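Local coordinates for pheromone cOB1/lipoprotein, YaeC family (Enterococcus faecalis, PDB 4EF1), which probably binds methionine at the cell surface as the lipoprotein receptor of an uptake system, and also serves as precursor of the peptide pheromone cOB1, at residues Glu20-Lys23 with Pro24-Glu27; Pro115-Leu118 with Thr119-Asp123; Thr136-Thr139 with Phe140-Asp144; His154-Asp157 with Pro158-Thr162; Val173-Ser177 with Asn178-Asp182. One frame throughout, in Å; residues are numbered along the deposited sequence.

How the interactions relate
The five contacts follow one another along the chain and divide between two lobes of a fold of the periplasmic-binding-protein type. Interaction 1 stands apart, on helix 12-28 against the six-stranded sheet, its centre about 26 to 42 Å from the others. Interactions 2, 4 and 5 lie on or against the five-stranded sheet, and interaction 3 leads into the small two-stranded one beside helix 114-123. Centres are about 10 Å apart between interactions 2 and 3, and again between 4 and 5, which lie on consecutive elements. Interactions 2 and 5 meet through Leu174 and both reach the bound selenomethionine, so helix 114-123 and the 172-175/177-182 junction both supply pocket residues.

Interaction 1: Glu20-Lys23 with Pro24-Glu27; sequences EHVK and PLLE
Val22 meets the next helical turn with both of its methyl groups: CG2 lies 4.3 Å from Leu26 CD2, and CG1 approaches Leu25 CD1 more loosely, at 4.5 Å. These branches run alongside one another on the inner face of the helix. Leu26 N donates to Val22 O over 3.0 Å in an almost straight bond (169°), and one residue further on Glu27 N reaches Lys23 O at 2.9 Å.

Pro24 interrupts this regular pattern. Its nitrogen carries no hydrogen, and the ring carbon CD occupies the side where an amide proton would have pointed, 4.0 Å from Glu20 O and 3.5 Å from His21 O. The helix is consequently kinked at Pro24 and Leu25, where the usual bonds to the residue four back are absent, and it recovers with Leu26.

The turn before the kink also carries a salt bridge. Lys23 CG stands opposite the carbonyl carbon (chi1 -72°), and from there the chain runs fully extended, so that NZ comes to 2.9 Å from Glu20 OE1. It meets the syn side of the carboxylate, moderately out of its plane.

Helix 12-28 is the connection of the beta-alpha-beta unit between strands 4-10 and 31-37. Val22 and Leu26 press on Leu33 and Val31 of the latter strand and on Val223 of helix 215-225, while Leu25 faces Val229 of helix 227-236 and the ring of His21 stacks on Trp232.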
# COMPACT_ATOMS: atom_id res chain seq x y z
N GLU A 20 -16.90 4.06 2.60
CA GLU A 20 -18.04 4.96 2.79
C GLU A 20 -18.86 5.04 1.51
O GLU A 20 -20.10 5.00 1.56
CB GLU A 20 -17.61 6.38 3.21
CG GLU A 20 -17.01 6.51 4.62
CD GLU A 20 -17.96 6.16 5.76
OE1 GLU A 20 -19.18 6.34 5.64
OE2 GLU A 20 -17.46 5.64 6.80
N HIS A 21 -18.18 5.20 0.37
CA HIS A 21 -18.84 5.33 -0.92
C HIS A 21 -19.74 4.17 -1.28
O HIS A 21 -20.80 4.37 -1.88
CB HIS A 21 -17.81 5.63 -2.03
CG HIS A 21 -18.41 5.66 -3.42
ND1 HIS A 21 -19.13 6.69 -3.87
CD2 HIS A 21 -18.41 4.71 -4.44
CE1 HIS A 21 -19.57 6.42 -5.12
NE2 HIS A 21 -19.13 5.23 -5.47
N VAL A 22 -19.33 2.95 -0.96
CA VAL A 22 -20.12 1.76 -1.31
C VAL A 22 -21.21 1.38 -0.26
O VAL A 22 -21.99 0.44 -0.50
CB VAL A 22 -19.20 0.54 -1.64
CG1 VAL A 22 -18.22 0.87 -2.80
CG2 VAL A 22 -18.43 0.07 -0.42
N LYS A 23 -21.30 2.08 0.88
CA LYS A 23 -22.34 1.73 1.89
C LYS A 23 -23.77 1.60 1.30
O LYS A 23 -24.43 0.63 1.57
CB LYS A 23 -22.39 2.69 3.07
CG LYS A 23 -21.22 2.58 4.03
CD LYS A 23 -21.45 3.48 5.22
CE LYS A 23 -20.31 3.43 6.20
NZ LYS A 23 -20.55 4.39 7.28
N PRO A 24 -24.21 2.57 0.49
CA PRO A 24 -25.58 2.42 -0.08
C PRO A 24 -25.75 1.17 -0.98
O PRO A 24 -26.81 0.56 -0.99
CB PRO A 24 -25.79 3.71 -0.87
CG PRO A 24 -24.75 4.66 -0.37
CD PRO A 24 -23.59 3.84 0.10
N LEU A 25 -24.68 0.79 -1.70
CA LEU A 25 -24.70 -0.43 -2.53
C LEU A 25 -24.78 -1.69 -1.68
O LEU A 25 -25.55 -2.61 -1.98
CB LEU A 25 -23.47 -0.48 -3.46
CG LEU A 25 -23.48 0.50 -4.63
CD1 LEU A 25 -22.07 0.81 -5.13
CD2 LEU A 25 -24.38 -0.09 -5.71
N LEU A 26 -23.98 -1.75 -0.62
CA LEU A 26 -24.03 -2.87 0.31
C LEU A 26 -25.36 -2.94 1.03
O LEU A 26 -25.82 -4.03 1.33
CB LEU A 26 -22.88 -2.85 1.34
CG LEU A 26 -21.65 -3.63 0.96
CD1 LEU A 26 -21.95 -5.11 0.99
CD2 LEU A 26 -21.18 -3.23 -0.43
N GLU A 27 -25.96 -1.78 1.32
CA GLU A 27 -27.28 -1.74 1.98
C GLU A 27 -28.34 -2.43 1.09
O GLU A 27 -29.15 -3.20 1.58
CB GLU A 27 -27.65 -0.30 2.36
CG GLU A 27 -28.95 -0.16 3.16
CD GLU A 27 -30.22 -0.12 2.31
OE1 GLU A 27 -30.19 0.41 1.18
OE2 GLU A 27 -31.29 -0.59 2.78

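Interaction 2: Pro115-Leu118 with Thr119-Asp123; sequences PRVL and TILED. With MSE (selenomethionine), chain C.
With chi1 at 71°, Thr119 OG1 is flanked by both its own backbone N and its carbonyl carbon, and from there the hydroxyl turns back to Arg116 O at 3.0 Å. That bond belongs to one of two modelled conformers and is doubtful, because the same conformer brings Thr119 CG2 to only 2.9 Å from Pro115 O. The firm partner of Arg116 O is the amide of Ile120, whose N donates to it over 3.0 Å.

Arg116 itself leaves the helix on an extended start and bends at chi3 (79°), which carries the guanidinium to the ligand. There NH1 donates to the carboxylate oxygen OXT of the bound selenomethionine over 2.9 Å, with the acceptor at the edge of the guanidinium and near its plane. Salt bridges of NE with Glu195 and of NH1 with Asp113 fix the rotation of the group, and would probably temper its positive charge.

Regular helical bonds continue the segment: Leu121 N to Val117 O at 3.0 Å and Glu122 N to Leu118 O at 2.9 Å. On the buried side Val117 CG2 runs alongside Leu121 CD1, 4.2 Å away.

Helix 114-123 thus rests on the five-stranded sheet, with Val117 and Ile120 against Leu88 of strand 87-89 and Leu174 of strand 172-175, while Leu118 and Leu121 cover Ile127 in strand 127-129 of the small antiparallel sheet.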
# COMPACT_ATOMS: atom_id res chain seq x y z
N PRO A 115 11.64 -4.04 -1.97
CA PRO A 115 11.80 -4.33 -3.38
C PRO A 115 11.25 -3.28 -4.36
O PRO A 115 11.70 -3.23 -5.52
CB PRO A 115 11.03 -5.65 -3.55
CG PRO A 115 11.12 -6.32 -2.21
CD PRO A 115 10.97 -5.16 -1.26
N ARG A 116 10.28 -2.51 -3.91
CA ARG A 116 9.63 -1.49 -4.71
C ARG A 116 10.55 -0.29 -4.98
O ARG A 116 10.60 0.20 -6.10
CB ARG A 116 8.35 -1.05 -4.03
CG ARG A 116 7.38 -2.18 -3.68
CD ARG A 116 6.11 -1.75 -2.99
NE ARG A 116 5.08 -1.20 -3.87
CZ ARG A 116 3.92 -0.71 -3.44
NH1 ARG A 116 3.60 -0.79 -2.15
NH2 ARG A 116 3.05 -0.24 -4.31
N VAL A 117 11.26 0.21 -3.97
CA VAL A 117 12.25 1.27 -4.20
C VAL A 117 13.40 0.72 -5.05
O VAL A 117 13.91 1.42 -5.93
CB VAL A 117 12.77 1.91 -2.89
CG1 VAL A 117 13.76 0.96 -2.19
CG2 VAL A 117 13.43 3.27 -3.19
N LEU A 118 13.79 -0.55 -4.80
CA LEU A 118 14.83 -1.19 -5.60
C LEU A 118 14.41 -1.30 -7.10
O LEU A 118 15.24 -1.02 -7.96
CB LEU A 118 15.21 -2.56 -5.01
CG LEU A 118 15.92 -2.56 -3.65
CD1 LEU A 118 16.27 -3.97 -3.19
CD2 LEU A 118 17.20 -1.74 -3.70
N THR A 119 13.14 -1.68 -7.38
CA THR A 119 12.66 -1.77 -8.77
C THR A 119 12.60 -0.36 -9.39
O THR A 119 12.89 -0.18 -10.57
CB THR A 119 11.25 -2.41 -8.96
OG1 THR A 119 10.21 -1.55 -8.46
CG2 THR A 119 11.16 -3.82 -8.33
N ILE A 120 12.21 0.64 -8.61
CA ILE A 120 12.17 2.02 -9.14
C ILE A 120 13.61 2.45 -9.58
O ILE A 120 13.82 2.89 -10.69
CB ILE A 120 11.56 3.01 -8.14
CG1 ILE A 120 10.05 2.78 -8.00
CG2 ILE A 120 11.90 4.48 -8.52
CD1 ILE A 120 9.45 3.47 -6.79
N LEU A 121 14.59 2.26 -8.69
CA LEU A 121 15.96 2.65 -8.97
C LEU A 121 16.58 1.81 -10.15
O LEU A 121 17.32 2.36 -10.97
CB LEU A 121 16.83 2.58 -7.70
CG LEU A 121 16.38 3.57 -6.61
CD1 LEU A 121 17.07 3.25 -5.29
CD2 LEU A 121 16.54 5.04 -7.04
N GLU A 122 16.23 0.51 -10.22
CA GLU A 122 16.60 -0.33 -11.37
C GLU A 122 15.99 0.18 -12.69
O GLU A 122 16.70 0.31 -13.70
CB GLU A 122 16.21 -1.82 -11.13
CG GLU A 122 16.64 -2.77 -12.23
CD GLU A 122 16.82 -4.21 -11.79
OE1 GLU A 122 15.93 -4.75 -11.13
OE2 GLU A 122 17.82 -4.85 -12.16
N ASP A 123 14.69 0.48 -12.69
CA ASP A 123 14.02 1.01 -13.90
C ASP A 123 14.70 2.29 -14.36
O ASP A 123 14.87 2.50 -15.56
CB ASP A 123 12.54 1.33 -13.66
CG ASP A 123 11.71 0.11 -13.37
OD1 ASP A 123 12.13 -1.03 -13.66
OD2 ASP A 123 10.60 0.33 -12.83
N MSE C . -1.68 1.13 0.86
CA MSE C . -0.25 0.63 0.97
C MSE C . 0.40 0.39 -0.39
O MSE C . -0.24 -0.20 -1.29
OXT MSE C . 1.61 0.70 -0.59
CB MSE C . -0.14 -0.61 1.85
CG MSE C . 1.28 -1.08 2.16
SE MSE C . 1.27 -2.79 3.03
CE MSE C . 0.48 -2.28 4.79

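Interaction 3: Thr136-Thr139 with Phe140-Asp144; sequences TTAT and FDDID
Asp142 turns its side chain back toward Thr139, and the two residues hold each other by a reciprocal pair of bonds. Thr139 N donates to Asp142 OD2 at 3.0 Å in a nearly straight line (169°), meeting the anti side of the carboxylate from well out of its plane. In return, Asp142 N reaches Thr139 O at 2.9 Å, from above the carbonyl plane.

The chi1 of Asp142 (-65°) directs its carboxylate along the Ala138-Thr139 backbone; OD2 also rests 3.4 Å from Ala138 CA. The hydroxyl of Thr139 lies near Asp141, its OG1 3.9 Å from Asp141 CB. Ala138 and Phe140 instead turn toward helix 114-123, where Ala138 packs on Leu118 and the Phe140 ring meets Trp114 at about 45°, stacking also on Phe152.

The bond from Asp142 N to Thr139 O opens a short 3-10 segment, 140-142, continued by Ile143 N to Phe140 O at 3.2 Å, and the chain then enters strand 143-146, which pairs antiparallel with strand 127-129. The aspartate bonding back to the amide three residues earlier resembles one half of a capping box; the other half is absent, the threonine hydroxyl not being bonded to Asp142 N.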
# COMPACT_ATOMS: atom_id res chain seq x y z
N THR A 136 11.95 -11.74 -5.06
CA THR A 136 10.69 -11.71 -4.30
C THR A 136 10.89 -11.07 -2.90
O THR A 136 10.03 -10.37 -2.40
CB THR A 136 10.10 -13.15 -4.19
OG1 THR A 136 11.04 -14.00 -3.51
CG2 THR A 136 9.83 -13.76 -5.61
N THR A 137 12.07 -11.32 -2.30
CA THR A 137 12.43 -10.83 -0.96
C THR A 137 13.67 -9.90 -1.02
O THR A 137 14.52 -9.95 -0.12
CB THR A 137 12.76 -12.06 -0.07
OG1 THR A 137 13.91 -12.75 -0.60
CG2 THR A 137 11.58 -13.01 -0.02
N ALA A 138 13.77 -9.06 -2.05
CA ALA A 138 14.97 -8.26 -2.27
C ALA A 138 15.19 -7.28 -1.12
O ALA A 138 14.25 -6.68 -0.59
CB ALA A 138 14.96 -7.54 -3.63
N THR A 139 16.45 -7.18 -0.70
CA THR A 139 16.87 -6.18 0.31
C THR A 139 18.08 -5.42 -0.25
O THR A 139 18.62 -5.74 -1.33
CB THR A 139 17.19 -6.81 1.68
OG1 THR A 139 18.40 -7.60 1.59
CG2 THR A 139 15.98 -7.68 2.19
N PHE A 140 18.53 -4.43 0.53
CA PHE A 140 19.61 -3.52 0.11
C PHE A 140 20.93 -4.25 -0.06
O PHE A 140 21.75 -3.87 -0.91
CB PHE A 140 19.68 -2.34 1.05
CG PHE A 140 18.38 -1.58 1.11
CD1 PHE A 140 17.96 -0.83 0.04
CD2 PHE A 140 17.52 -1.72 2.22
CE1 PHE A 140 16.75 -0.19 0.06
CE2 PHE A 140 16.30 -1.09 2.24
CZ PHE A 140 15.92 -0.31 1.16
N ASP A 141 21.10 -5.33 0.69
CA ASP A 141 22.25 -6.20 0.53
C ASP A 141 22.32 -6.89 -0.84
O ASP A 141 23.37 -7.43 -1.21
CB ASP A 141 22.29 -7.28 1.63
CG ASP A 141 22.47 -6.70 3.03
OD1 ASP A 141 22.31 -5.46 3.22
OD2 ASP A 141 22.76 -7.49 3.96
N ASP A 142 21.20 -6.93 -1.57
CA ASP A 142 21.17 -7.59 -2.88
C ASP A 142 21.63 -6.69 -4.03
O ASP A 142 21.78 -7.16 -5.16
CB ASP A 142 19.81 -8.14 -3.17
CG ASP A 142 19.41 -9.24 -2.22
OD1 ASP A 142 20.28 -10.10 -1.88
OD2 ASP A 142 18.23 -9.26 -1.84
N ILE A 143 21.93 -5.43 -3.72
CA ILE A 143 22.40 -4.50 -4.74
C ILE A 143 23.77 -4.90 -5.23
O ILE A 143 24.66 -5.18 -4.44
CB ILE A 143 22.46 -3.05 -4.21
CG1 ILE A 143 21.06 -2.54 -3.90
CG2 ILE A 143 23.18 -2.15 -5.19
CD1 ILE A 143 21.09 -1.20 -3.20
N ASP A 144 23.90 -4.88 -6.56
CA ASP A 144 25.15 -5.10 -7.25
C ASP A 144 25.68 -3.75 -7.77
O ASP A 144 26.52 -3.15 -7.09
CB ASP A 144 24.92 -6.14 -8.37
CG ASP A 144 26.14 -6.37 -9.22
OD1 ASP A 144 27.26 -6.01 -8.82
OD2 ASP A 144 25.94 -6.93 -10.32

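Interaction 4: His154-Asp157 with Pro158-Thr162; sequences HESD and PAIMT
Ile160 lays the end of its side chain over the hydroxymethyl group of Ser156: CD1 lies 3.6 Å from Ser156 CB and 3.5 Å from Ser156 OG. Its chi1 of 83° folds the chain back in this direction, and CG1 itself approaches Ser156 CB at 3.7 Å. Ser156 is also touched by Met161, present as selenomethionine, whose SE stands 3.9 Å from Ser156 CB, so that two side chains of the following turn converge on one small residue. Bends at both chi2 and chi3 curl the Met161 chain round to this position, and SE sits 3.5 Å from Asp157 O as well.

That carbonyl closes the turn. Ile160 N donates to Asp157 O over 3.0 Å, nearly straight at the hydrogen (162°) but from above the carbonyl plane. With Pro158 and Ala159 in helical backbone angles at its two central positions, the stretch Asp157-Ile160 is a type I beta turn. It joins the weakly bonded end of strand 151-156, at one margin of the mixed five-stranded sheet, to helix 161-166, and so opens a beta-alpha-beta crossover whose return strand, 172-175, lies beyond the intervening strand 104-108. A weak bond from Met161 N to Pro158 O carries the backbone from the turn into the helix.

Met161 packs inward on Tyr106 and Ser108 of strand 104-108 and on Val173. The side chain of Pro158, about 7 Å from the bound selenomethionine, rests against Tyr41, Asn176 and Phe179, the first two of them pocket residues.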
# COMPACT_ATOMS: atom_id res chain seq x y z
N HIS A 154 16.34 2.95 6.35
CA HIS A 154 15.06 2.21 6.48
C HIS A 154 14.61 2.06 7.93
O HIS A 154 14.02 1.05 8.34
CB HIS A 154 15.20 0.86 5.78
CG HIS A 154 16.35 0.01 6.29
ND1 HIS A 154 16.35 -0.58 7.49
CD2 HIS A 154 17.56 -0.34 5.69
CE1 HIS A 154 17.50 -1.28 7.65
NE2 HIS A 154 18.23 -1.16 6.56
N GLU A 155 14.85 3.10 8.74
CA GLU A 155 14.56 3.05 10.18
C GLU A 155 13.14 3.52 10.56
O GLU A 155 12.63 3.08 11.56
CB GLU A 155 15.55 3.95 10.91
CG GLU A 155 17.00 3.59 10.68
CD GLU A 155 17.32 2.22 11.20
OE1 GLU A 155 17.21 2.02 12.43
OE2 GLU A 155 17.70 1.34 10.41
N SER A 156 12.53 4.41 9.79
CA SER A 156 11.29 5.05 10.17
C SER A 156 10.00 4.31 9.82
O SER A 156 9.91 3.59 8.83
CB SER A 156 11.25 6.48 9.59
OG SER A 156 12.24 7.26 10.23
N ASP A 157 8.97 4.52 10.64
CA ASP A 157 7.66 3.93 10.42
C ASP A 157 7.02 4.48 9.17
O ASP A 157 7.21 5.64 8.84
CB ASP A 157 6.69 4.21 11.60
CG ASP A 157 7.13 3.57 12.92
OD1 ASP A 157 7.97 2.64 12.94
OD2 ASP A 157 6.61 4.04 13.96
N PRO A 158 6.23 3.65 8.46
CA PRO A 158 5.51 4.10 7.31
C PRO A 158 4.65 5.37 7.51
O PRO A 158 4.57 6.21 6.60
CB PRO A 158 4.60 2.91 6.99
CG PRO A 158 5.38 1.73 7.41
CD PRO A 158 6.11 2.17 8.63
N ALA A 159 4.02 5.51 8.67
CA ALA A 159 3.20 6.70 8.98
C ALA A 159 4.01 8.01 9.10
O ALA A 159 3.44 9.08 9.10
CB ALA A 159 2.41 6.47 10.26
N ILE A 160 5.34 7.95 9.21
CA ILE A 160 6.09 9.22 9.35
C ILE A 160 6.85 9.63 8.07
O ILE A 160 7.50 10.66 8.06
CB ILE A 160 7.01 9.28 10.60
CG1 ILE A 160 8.37 8.60 10.35
CG2 ILE A 160 6.29 8.79 11.87
CD1 ILE A 160 9.52 9.24 11.09
N MSE A 161 6.69 8.89 6.99
CA MSE A 161 7.46 9.14 5.77
C MSE A 161 7.10 10.51 5.18
O MSE A 161 7.98 11.18 4.64
CB MSE A 161 7.30 8.03 4.73
CG MSE A 161 7.63 6.63 5.26
SE MSE A 161 9.30 6.50 6.19
CE MSE A 161 10.45 7.05 4.74
N THR A 162 5.83 10.91 5.28
CA THR A 162 5.44 12.24 4.85
C THR A 162 6.11 13.36 5.67
O THR A 162 6.37 14.46 5.14
CB THR A 162 3.91 12.43 4.83
OG1 THR A 162 3.36 12.21 6.13
CG2 THR A 162 3.26 11.46 3.79

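Interaction 5: Val173-Ser177 with Asn178-Asp182; sequences VLINS and NFAVD. With MSE (selenomethionine), chain C.
Asn176 and Asn178, which touch each other through Asn176 CB and Asn178 OD1 at 3.5 Å, reach the two ends of the ligand's backbone, its carboxylate and its amino group. Asn176 ND2 donates to the carboxylate oxygen OXT of the bound selenomethionine over 2.9 Å in a nearly straight bond (165°), and also bonds to Asp113. The ligand's amino nitrogen N gives a weak bond of 3.3 Å to Asn178 OD1, an oxygen that is bonded as well to the hydroxyl of Tyr41.

Asn176 occupies the N-cap position of helix 177-182, yet its side chain makes no capping bond and serves the ligand instead. Its backbone carbonyl starts the helix: Asn176 O receives Ala180 N at 3.1 Å in the carbonyl plane, together with a weak bond from Phe179 N. Val181 N follows on Ser177 O at 2.7 Å.

The 73° chi1 of Asn178 lets its amide spread between two neighbours. OD1 looks to the ligand, while ND2 lies 3.3 Å above the plane of the Phe179 ring, over its centre. Behind this polar layer Ile175 CG2 meets Ala180 CB at 3.7 Å, tying strand 172-175 to the first helical turn; Thr162 and Tyr165 of helix 161-166 also pack on Ile175.

The strand-to-helix junction thus presents an amide donor to OXT, which Arg116 NH1 also bonds, and, weakly, an amide oxygen to the amino group, a pairing consistent with recognition of the backbone of a free amino acid.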
# COMPACT_ATOMS: atom_id res chain seq x y z
N VAL A 173 12.37 10.37 -0.58
CA VAL A 173 11.61 9.62 0.42
C VAL A 173 10.58 8.72 -0.31
O VAL A 173 9.84 9.22 -1.14
CB VAL A 173 10.89 10.60 1.41
CG1 VAL A 173 10.17 9.85 2.55
CG2 VAL A 173 11.90 11.58 2.05
N LEU A 174 10.56 7.40 -0.03
CA LEU A 174 9.45 6.51 -0.52
C LEU A 174 8.23 6.66 0.41
O LEU A 174 8.35 6.41 1.60
CB LEU A 174 9.90 5.05 -0.54
CG LEU A 174 9.04 4.04 -1.34
CD1 LEU A 174 9.28 4.17 -2.87
CD2 LEU A 174 9.33 2.63 -0.85
N ILE A 175 7.09 7.08 -0.11
CA ILE A 175 5.89 7.30 0.67
C ILE A 175 4.78 6.40 0.11
O ILE A 175 4.48 6.50 -1.07
CB ILE A 175 5.40 8.77 0.60
CG1 ILE A 175 6.52 9.76 0.99
CG2 ILE A 175 4.16 8.91 1.46
CD1 ILE A 175 6.13 11.22 0.86
N ASN A 176 4.19 5.51 0.93
CA ASN A 176 3.07 4.70 0.44
C ASN A 176 1.95 5.67 0.01
O ASN A 176 1.69 6.67 0.68
CB ASN A 176 2.53 3.71 1.50
CG ASN A 176 3.56 2.72 1.98
OD1 ASN A 176 4.29 3.00 2.95
ND2 ASN A 176 3.59 1.53 1.38
N SER A 177 1.31 5.38 -1.10
CA SER A 177 0.32 6.32 -1.69
C SER A 177 -0.85 6.68 -0.81
O SER A 177 -1.33 7.80 -0.90
CB SER A 177 -0.17 5.81 -3.03
OG SER A 177 0.91 5.70 -3.93
N ASN A 178 -1.27 5.76 0.06
CA ASN A 178 -2.37 6.05 1.00
C ASN A 178 -2.03 7.26 1.86
O ASN A 178 -2.83 8.18 2.00
CB ASN A 178 -2.78 4.80 1.83
CG ASN A 178 -1.79 4.42 2.88
OD1 ASN A 178 -0.78 3.79 2.59
ND2 ASN A 178 -2.07 4.81 4.14
N PHE A 179 -0.79 7.29 2.35
CA PHE A 179 -0.32 8.42 3.14
C PHE A 179 -0.07 9.68 2.28
O PHE A 179 -0.43 10.80 2.68
CB PHE A 179 0.94 8.05 3.94
CG PHE A 179 0.73 6.96 4.93
CD1 PHE A 179 -0.21 7.08 5.93
CD2 PHE A 179 1.53 5.81 4.90
CE1 PHE A 179 -0.38 6.05 6.86
CE2 PHE A 179 1.35 4.81 5.82
CZ PHE A 179 0.41 4.93 6.80
N ALA A 180 0.52 9.49 1.11
CA ALA A 180 0.86 10.60 0.22
C ALA A 180 -0.40 11.32 -0.23
O ALA A 180 -0.51 12.56 -0.13
CB ALA A 180 1.67 10.10 -0.99
N VAL A 181 -1.38 10.54 -0.70
CA VAL A 181 -2.67 11.10 -1.15
C VAL A 181 -3.40 11.83 -0.03
O VAL A 181 -3.89 12.92 -0.24
CB VAL A 181 -3.53 10.03 -1.81
CG1 VAL A 181 -4.96 10.54 -2.02
CG2 VAL A 181 -2.87 9.68 -3.17
N ASP A 182 -3.40 11.27 1.16
CA ASP A 182 -4.05 11.92 2.29
C ASP A 182 -3.41 13.29 2.63
O ASP A 182 -4.10 14.20 3.06
CB ASP A 182 -4.07 10.99 3.51
CG ASP A 182 -5.13 11.35 4.54
OD1 ASP A 182 -6.00 12.21 4.29
OD2 ASP A 182 -5.09 10.74 5.60
N MSE C . -1.68 1.13 0.86
CA MSE C . -0.25 0.63 0.97
C MSE C . 0.40 0.39 -0.39
O MSE C . -0.24 -0.20 -1.29
OXT MSE C . 1.61 0.70 -0.59
CB MSE C . -0.14 -0.61 1.85
CG MSE C . 1.28 -1.08 2.16
SE MSE C . 1.27 -2.79 3.03
CE MSE C . 0.48 -2.28 4.79